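Local coordinates for Mlr3007 protein (Mesorhizobium loti, PDB 3QQM) that probably transfers the amino group of leucine, isoleucine or valine to 2-oxoglutarate, as a pyridoxal-phosphate enzyme of the class-IV aminotransferase family, at residues S130-L133 and V134-D138; R23-P26 and G27-F30; R181-L184 and L185-R189. All coordinates share one frame; numbering follows the deposited sequence.

Contact 1: S130-L133 and V134-D138; sequences SEYL and VTQAD. With EDO (1,2-ethanediol), chain B.
Tyr132 CB lies 4.2 Å from Ala137 CB, a small apolar touch at the start of the turn. Gln136 OE1 sits at the edge of the Tyr132 ring, near the ring plane, and the ring and amide planes stand 73° apart. Tyr132 OH is hydrogen-bonded to Leu103 O of strand 99-103. Leu133 carries most of the contact, and does so with its backbone. Its N donates to Gln136 OE1 at 2.9 Å in a nearly straight bond of 176°, which lies in the carbonyl plane of the amide and uses a lone pair. Gln136 reaches back this way because CG stands beside its own backbone N (chi1 -66°) and the chain runs on extended. Its amide oxygen OE1 is then also 3.7 Å from Leu133 CB. Leu133 O takes two bonds, from Gln136 N at 2.8 Å, above the carbonyl plane, and from Ala137 N at 3.0 Å, nearly along the C=O axis. At the far end Asp138 OD1 accepts from O1 of an ethanediol, probably from the crystallisation liquor, at 2.6 Å. Both polar backbone groups of Leu133 are thus satisfied within one short turn between helix 123-130 and strand 139-143. Its N is met by a side-chain amide, its O by two backbone N-H groups.

Contact 2: R23-P26 and G27-F30; sequences RWQP and GTSF
Trp24 and Phe30 face each other as a non-hydrogen-bonded antiparallel pair, with both side chains on one face of the hairpin. The Trp24 side chain starts at CB, which lies 3.9 Å from both CD1 and CE1 of Phe30. CG stands anti to the backbone N (chi1 -178°), and the indole turns past Phe30 toward Ser29. Trp24 CG itself is 4.2 Å from Ser29 C. Trp24 CD1 lies over the centre of the Phe30 ring, 3.7 Å above its plane. The pair is therefore T-shaped, with the indole edge directed at the phenyl face and the planes of the five-membered and phenyl rings at 74°. Farther on, Trp24 NE1 lies 3.6 Å from Ser29 CA, which packs over one face of the indole. Ser29 OG is 3.8 Å from the same NE1.

The backbone closes the hairpin beside these rings. Gln25 N donates to Ser29 O at 2.9 Å, with the donor well above the carbonyl plane. The return bond, Ser29 N to Gln25 O, is weak. Another weak bond runs from Thr28 N to Pro26 O across the tight bend. Gly27 has positive phi there, and a CB would clash with Pro26 O. Away from the rings, Thr28 OG1 touches Gln25 CB at 3.6 Å. Phe30 CA adds a CH...O contact to Arg23 O.

Strand 29-30 is outermost in its four-strand antiparallel sheet within this chain, next to strand 17-25. Trp24 and Phe30 both pack on Leu64 of helix 53-64 and on Thr73 of strand 71-78. Trp24 also packs on Ala67 and on Met71 of strand 71-78. Phe30 meets the ring of Phe33, at the start of helix 33-47.

Contact 3: R181-L184 and L185-R189; sequences RAEL and LDEGR
Leu185, Asp186 and Glu187 donate their N-H groups to O of Arg181, Ala182 and Glu183, as in an alpha helix. The straightest of the three is Asp186 N to Ala182 O, 3.0 Å long. Arg189 N then donates to Leu184 O at 3.0 Å, and Gly188 N to Leu185 O. Gly188 has positive phi, and the turn ends in a Schellman motif.

The side chains pack along this last turn. Arg181 has CG anti to the backbone N (chi1 177°) and is extended from CG to NE. Its guanidinium then lies against Leu185, with Leu185 CD1 3.5 Å above the Arg181 guanidinium plane, offset toward the rim. NH2 of Arg181 holds Glu192 in a salt bridge and also bonds Pro169 O. A leucine in place of Arg181 would probably leave Glu192 without its charge partner and Pro169 O without this donor. Glu187 OE2 touches Glu183 CG at 3.5 Å. The two carboxylates follow, with Glu183 OE1 4.1 Å from Glu187 OE2 and the planes only 9° apart. Arg189 NE makes a weak, bent salt bridge to Glu187 OE1 at 3.3 Å, with the oxygen at the guanidinium edge, in its plane. Leu184 CD2 lies 4.2 Å from Arg189 CD, the two side chains crossing at about a right angle.

Two like charges as close as Glu183 and Glu187 would be expected to repel. The salt bridge from Glu183 to Arg32 probably offsets part of this, and the weak one from Glu187 to Arg189 may add a little.

None of the three is a deep core contact. Contacts 1 and 2 lie at the surface, and contact 3 is partly buried. They share no helix or strand. Contact 1 shapes a loop between a helix and a strand of the six-strand mixed sheet. Contact 2 closes a hairpin at the margin of the four-strand antiparallel sheet. Contact 3 ends the helix of a beta-alpha-beta unit. Their chemistry differs accordingly: a side-chain amide bonded to backbone in the first, aromatic packing in the second, charged side chains and a Schellman ending in the third. Contacts 2 and 3 are nearest, about 9 Å between closest atoms. Contacts 1 and 3 lie on opposite sides of the chain's centre.

Contact 1: S130-L133 and V134-D138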
loop_
_atom_site.group_PDB
_atom_site.type_symbol
_atom_site.label_atom_id
_atom_site.label_comp_id
_atom_site.label_asym_id
_atom_site.label_seq_id
_atom_site.Cartn_x
_atom_site.Cartn_y
_atom_site.Cartn_z
ATOM N N SER A 130 -4.608 11.151 -10.805
ATOM C CA SER A 130 -4.679 12.359 -11.611
ATOM C C SER A 130 -6.126 12.852 -11.861
ATOM O O SER A 130 -6.325 13.960 -12.312
ATOM C CB SER A 130 -3.968 12.149 -12.955
ATOM O OG SER A 130 -4.769 11.356 -13.816
ATOM N N GLU A 131 -7.121 12.030 -11.562
ATOM C CA GLU A 131 -8.505 12.424 -11.754
ATOM C C GLU A 131 -8.980 13.499 -10.782
ATOM O O GLU A 131 -9.944 14.189 -11.079
ATOM C CB GLU A 131 -9.445 11.231 -11.578
ATOM C CG GLU A 131 -9.215 10.105 -12.552
ATOM C CD GLU A 131 -10.261 9.006 -12.429
ATOM O OE1 GLU A 131 -11.423 9.332 -12.101
ATOM O OE2 GLU A 131 -9.929 7.828 -12.690
ATOM N N TYR A 132 -8.329 13.600 -9.621
ATOM C CA TYR A 132 -8.717 14.545 -8.598
ATOM C C TYR A 132 -7.558 15.351 -8.030
ATOM O O TYR A 132 -6.451 14.839 -7.889
ATOM C CB TYR A 132 -9.350 13.792 -7.432
ATOM C CG TYR A 132 -10.618 13.063 -7.771
ATOM C CD1 TYR A 132 -11.789 13.745 -7.931
ATOM C CD2 TYR A 132 -10.653 11.680 -7.868
ATOM C CE1 TYR A 132 -12.956 13.100 -8.234
ATOM C CE2 TYR A 132 -11.826 11.028 -8.171
ATOM C CZ TYR A 132 -12.973 11.754 -8.345
ATOM O OH TYR A 132 -14.154 11.134 -8.641
ATOM N N LEU A 133 -7.847 16.599 -7.654
ATOM C CA LEU A 133 -6.867 17.480 -7.026
ATOM C C LEU A 133 -6.737 17.081 -5.565
ATOM O O LEU A 133 -7.662 16.484 -5.001
ATOM C CB LEU A 133 -7.315 18.920 -7.109
ATOM C CG LEU A 133 -7.398 19.515 -8.513
ATOM C CD1 LEU A 133 -8.204 20.815 -8.534
ATOM C CD2 LEU A 133 -5.999 19.718 -9.078
ATOM N N VAL A 134 -5.613 17.451 -4.935
ATOM C CA VAL A 134 -5.376 17.110 -3.524
ATOM C C VAL A 134 -6.512 17.660 -2.663
ATOM O O VAL A 134 -6.930 17.001 -1.720
ATOM C CB VAL A 134 -4.007 17.648 -2.974
ATOM C CG1 VAL A 134 -3.719 17.034 -1.563
ATOM C CG2 VAL A 134 -2.859 17.305 -3.914
ATOM N N THR A 135 -7.040 18.838 -3.034
ATOM C CA THR A 135 -8.148 19.477 -2.297
ATOM C C THR A 135 -9.498 18.791 -2.501
ATOM O O THR A 135 -10.460 19.098 -1.792
ATOM C CB THR A 135 -8.340 20.934 -2.716
ATOM O OG1 THR A 135 -8.732 20.984 -4.099
ATOM C CG2 THR A 135 -7.054 21.752 -2.485
ATOM N N GLN A 136 -9.585 17.920 -3.508
ATOM C CA GLN A 136 -10.813 17.166 -3.789
ATOM C C GLN A 136 -10.769 15.773 -3.129
ATOM O O GLN A 136 -11.795 15.228 -2.757
ATOM C CB GLN A 136 -11.022 17.022 -5.302
ATOM C CG GLN A 136 -11.289 18.321 -6.040
ATOM C CD GLN A 136 -11.379 18.146 -7.582
ATOM O OE1 GLN A 136 -10.542 17.499 -8.206
ATOM N NE2 GLN A 136 -12.378 18.780 -8.186
ATOM N N ALA A 137 -9.566 15.207 -3.009
ATOM C CA ALA A 137 -9.385 13.897 -2.397
ATOM C C ALA A 137 -7.959 13.681 -1.899
ATOM O O ALA A 137 -6.992 13.876 -2.623
ATOM C CB ALA A 137 -9.769 12.787 -3.395
ATOM N N ASP A 138 -7.841 13.306 -0.646
ATOM C CA ASP A 138 -6.546 12.999 -0.059
ATOM C C ASP A 138 -6.144 11.624 -0.585
ATOM O O ASP A 138 -4.940 11.341 -0.783
ATOM C CB ASP A 138 -6.650 13.020 1.447
ATOM C CG ASP A 138 -6.964 14.406 1.976
ATOM O OD1 ASP A 138 -6.058 15.285 1.885
ATOM O OD2 ASP A 138 -8.086 14.608 2.501
HETATM C C1 EDO B . -6.261 18.975 2.460
HETATM O O1 EDO B . -6.129 17.632 2.946
HETATM C C2 EDO B . -7.260 19.033 1.307
HETATM O O2 EDO B . -8.452 18.278 1.595
#

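Contact 2: R23-P26 and G27-F30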
loop_
_atom_site.group_PDB
_atom_site.type_symbol
_atom_site.label_atom_id
_atom_site.label_comp_id
_atom_site.label_asym_id
_atom_site.label_seq_id
_atom_site.Cartn_x
_atom_site.Cartn_y
_atom_site.Cartn_z
ATOM N N ARG A 23 8.234 2.335 7.487
ATOM C CA ARG A 23 8.525 3.342 8.480
ATOM C C ARG A 23 9.584 2.797 9.401
ATOM O O ARG A 23 9.370 1.781 10.073
ATOM C CB ARG A 23 7.310 3.666 9.328
ATOM C CG ARG A 23 7.514 4.907 10.195
ATOM C CD ARG A 23 6.549 4.997 11.378
ATOM N NE ARG A 23 5.149 4.851 11.003
ATOM C CZ ARG A 23 4.132 4.821 11.870
ATOM N NH1 ARG A 23 4.351 4.962 13.186
ATOM N NH2 ARG A 23 2.888 4.645 11.420
ATOM N N TRP A 24 10.738 3.434 9.412
ATOM C CA TRP A 24 11.812 3.053 10.326
ATOM C C TRP A 24 11.624 3.850 11.602
ATOM O O TRP A 24 11.325 5.031 11.548
ATOM C CB TRP A 24 13.162 3.398 9.752
ATOM C CG TRP A 24 14.327 2.996 10.605
ATOM C CD1 TRP A 24 15.005 1.818 10.550
ATOM C CD2 TRP A 24 14.988 3.788 11.587
ATOM N NE1 TRP A 24 16.054 1.836 11.414
ATOM C CE2 TRP A 24 16.065 3.025 12.077
ATOM C CE3 TRP A 24 14.795 5.071 12.082
ATOM C CZ2 TRP A 24 16.934 3.494 13.063
ATOM C CZ3 TRP A 24 15.669 5.542 13.061
ATOM C CH2 TRP A 24 16.726 4.756 13.530
ATOM N N GLN A 25 11.815 3.206 12.742
ATOM C CA GLN A 25 11.669 3.872 14.018
ATOM C C GLN A 25 12.897 3.598 14.863
ATOM O O GLN A 25 13.436 2.494 14.815
ATOM C CB GLN A 25 10.398 3.400 14.742
ATOM C CG GLN A 25 9.126 3.871 14.067
ATOM C CD GLN A 25 7.851 3.418 14.774
ATOM O OE1 GLN A 25 7.671 2.238 15.074
ATOM N NE2 GLN A 25 6.946 4.361 15.005
ATOM N N PRO A 26 13.352 4.612 15.621
ATOM C CA PRO A 26 14.497 4.465 16.502
ATOM C C PRO A 26 14.354 3.266 17.432
ATOM O O PRO A 26 13.300 3.078 18.043
ATOM C CB PRO A 26 14.491 5.769 17.336
ATOM C CG PRO A 26 13.746 6.750 16.568
ATOM C CD PRO A 26 12.821 5.981 15.620
ATOM N N GLY A 27 15.399 2.449 17.507
ATOM C CA GLY A 27 15.408 1.276 18.387
ATOM C C GLY A 27 14.765 0.024 17.832
ATOM O O GLY A 27 15.400 -1.038 17.797
ATOM N N THR A 28 13.518 0.146 17.382
ATOM C CA THR A 28 12.765 -0.991 16.848
ATOM C C THR A 28 12.884 -1.192 15.325
ATOM O O THR A 28 12.262 -2.107 14.768
ATOM C CB THR A 28 11.279 -0.851 17.214
ATOM O OG1 THR A 28 10.786 0.400 16.721
ATOM C CG2 THR A 28 11.109 -0.901 18.748
ATOM N N SER A 29 13.662 -0.335 14.662
ATOM C CA SER A 29 13.895 -0.431 13.224
ATOM C C SER A 29 12.581 -0.369 12.386
ATOM O O SER A 29 11.624 0.287 12.776
ATOM C CB SER A 29 14.700 -1.708 12.943
ATOM O OG SER A 29 15.089 -1.805 11.585
ATOM N N PHE A 30 12.522 -1.082 11.275
ATOM C CA PHE A 30 11.348 -0.994 10.392
ATOM C C PHE A 30 10.099 -1.612 10.963
ATOM O O PHE A 30 10.100 -2.742 11.386
ATOM C CB PHE A 30 11.630 -1.625 9.023
ATOM C CG PHE A 30 12.837 -1.079 8.350
ATOM C CD1 PHE A 30 12.800 0.138 7.735
ATOM C CD2 PHE A 30 14.037 -1.777 8.380
ATOM C CE1 PHE A 30 13.922 0.648 7.131
ATOM C CE2 PHE A 30 15.167 -1.275 7.779
ATOM C CZ PHE A 30 15.100 -0.066 7.133
#

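Contact 3: R181-L184 and L185-R189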
loop_
_atom_site.group_PDB
_atom_site.type_symbol
_atom_site.label_atom_id
_atom_site.label_comp_id
_atom_site.label_asym_id
_atom_site.label_seq_id
_atom_site.Cartn_x
_atom_site.Cartn_y
_atom_site.Cartn_z
ATOM N N ARG A 181 -2.545 -4.357 6.088
ATOM C CA ARG A 181 -3.731 -5.183 5.847
ATOM C C ARG A 181 -3.513 -6.569 6.379
ATOM O O ARG A 181 -4.344 -7.091 7.099
ATOM C CB ARG A 181 -4.024 -5.270 4.355
ATOM C CG ARG A 181 -5.198 -6.160 3.968
ATOM C CD ARG A 181 -5.286 -6.235 2.443
ATOM N NE ARG A 181 -6.398 -7.056 1.961
ATOM C CZ ARG A 181 -6.356 -8.365 1.801
ATOM N NH1 ARG A 181 -5.249 -9.051 2.092
ATOM N NH2 ARG A 181 -7.438 -8.999 1.350
ATOM N N ALA A 182 -2.383 -7.166 6.028
ATOM C CA ALA A 182 -2.066 -8.497 6.490
ATOM C C ALA A 182 -1.987 -8.552 8.019
ATOM O O ALA A 182 -2.444 -9.508 8.639
ATOM C CB ALA A 182 -0.744 -8.949 5.890
ATOM N N GLU A 183 -1.370 -7.558 8.640
ATOM C CA GLU A 183 -1.249 -7.604 10.087
ATOM C C GLU A 183 -2.628 -7.535 10.757
ATOM O O GLU A 183 -2.870 -8.229 11.739
ATOM C CB GLU A 183 -0.362 -6.480 10.610
ATOM C CG GLU A 183 0.047 -6.622 12.112
ATOM C CD GLU A 183 0.982 -5.502 12.569
ATOM O OE1 GLU A 183 0.559 -4.326 12.575
ATOM O OE2 GLU A 183 2.137 -5.806 12.974
ATOM N N LEU A 184 -3.504 -6.686 10.235
ATOM C CA LEU A 184 -4.825 -6.529 10.802
ATOM C C LEU A 184 -5.656 -7.793 10.603
ATOM O O LEU A 184 -6.485 -8.127 11.451
ATOM C CB LEU A 184 -5.544 -5.321 10.197
ATOM C CG LEU A 184 -4.955 -3.928 10.422
ATOM C CD1 LEU A 184 -5.747 -2.930 9.596
ATOM C CD2 LEU A 184 -4.942 -3.526 11.905
ATOM N N LEU A 185 -5.436 -8.500 9.494
ATOM C CA LEU A 185 -6.171 -9.727 9.228
ATOM C C LEU A 185 -5.717 -10.803 10.177
ATOM O O LEU A 185 -6.548 -11.517 10.747
ATOM C CB LEU A 185 -6.002 -10.188 7.767
ATOM C CG LEU A 185 -6.836 -9.431 6.717
ATOM C CD1 LEU A 185 -6.366 -9.712 5.299
ATOM C CD2 LEU A 185 -8.327 -9.788 6.886
ATOM N N ASP A 186 -4.400 -10.928 10.348
ATOM C CA ASP A 186 -3.849 -11.948 11.254
ATOM C C ASP A 186 -4.197 -11.683 12.740
ATOM O O ASP A 186 -4.249 -12.606 13.533
ATOM C CB ASP A 186 -2.321 -12.080 11.080
ATOM C CG ASP A 186 -1.924 -12.687 9.726
ATOM O OD1 ASP A 186 -2.795 -13.281 9.035
ATOM O OD2 ASP A 186 -0.724 -12.589 9.370
ATOM N N GLU A 187 -4.418 -10.424 13.107
ATOM C CA GLU A 187 -4.772 -10.095 14.503
ATOM C C GLU A 187 -6.267 -10.294 14.778
ATOM O O GLU A 187 -6.693 -10.200 15.918
ATOM C CB GLU A 187 -4.378 -8.655 14.849
ATOM C CG GLU A 187 -2.889 -8.413 14.961
ATOM C CD GLU A 187 -2.541 -6.920 15.050
ATOM O OE1 GLU A 187 -3.436 -6.094 14.801
ATOM O OE2 GLU A 187 -1.368 -6.576 15.343
ATOM N N GLY A 188 -7.054 -10.568 13.727
ATOM C CA GLY A 188 -8.502 -10.741 13.879
ATOM C C GLY A 188 -9.227 -9.389 13.936
ATOM O O GLY A 188 -10.413 -9.326 14.223
ATOM N N ARG A 189 -8.519 -8.305 13.638
ATOM C CA ARG A 189 -9.121 -6.969 13.652
ATOM C C ARG A 189 -9.812 -6.639 12.336
ATOM O O ARG A 189 -10.795 -5.907 12.316
ATOM C CB ARG A 189 -8.076 -5.915 13.938
ATOM C CG ARG A 189 -7.420 -6.094 15.260
ATOM C CD ARG A 189 -6.464 -4.977 15.538
ATOM N NE ARG A 189 -5.845 -5.202 16.816
ATOM C CZ ARG A 189 -6.434 -4.953 17.986
ATOM N NH1 ARG A 189 -7.680 -4.471 18.053
ATOM N NH2 ARG A 189 -5.776 -5.200 19.099
#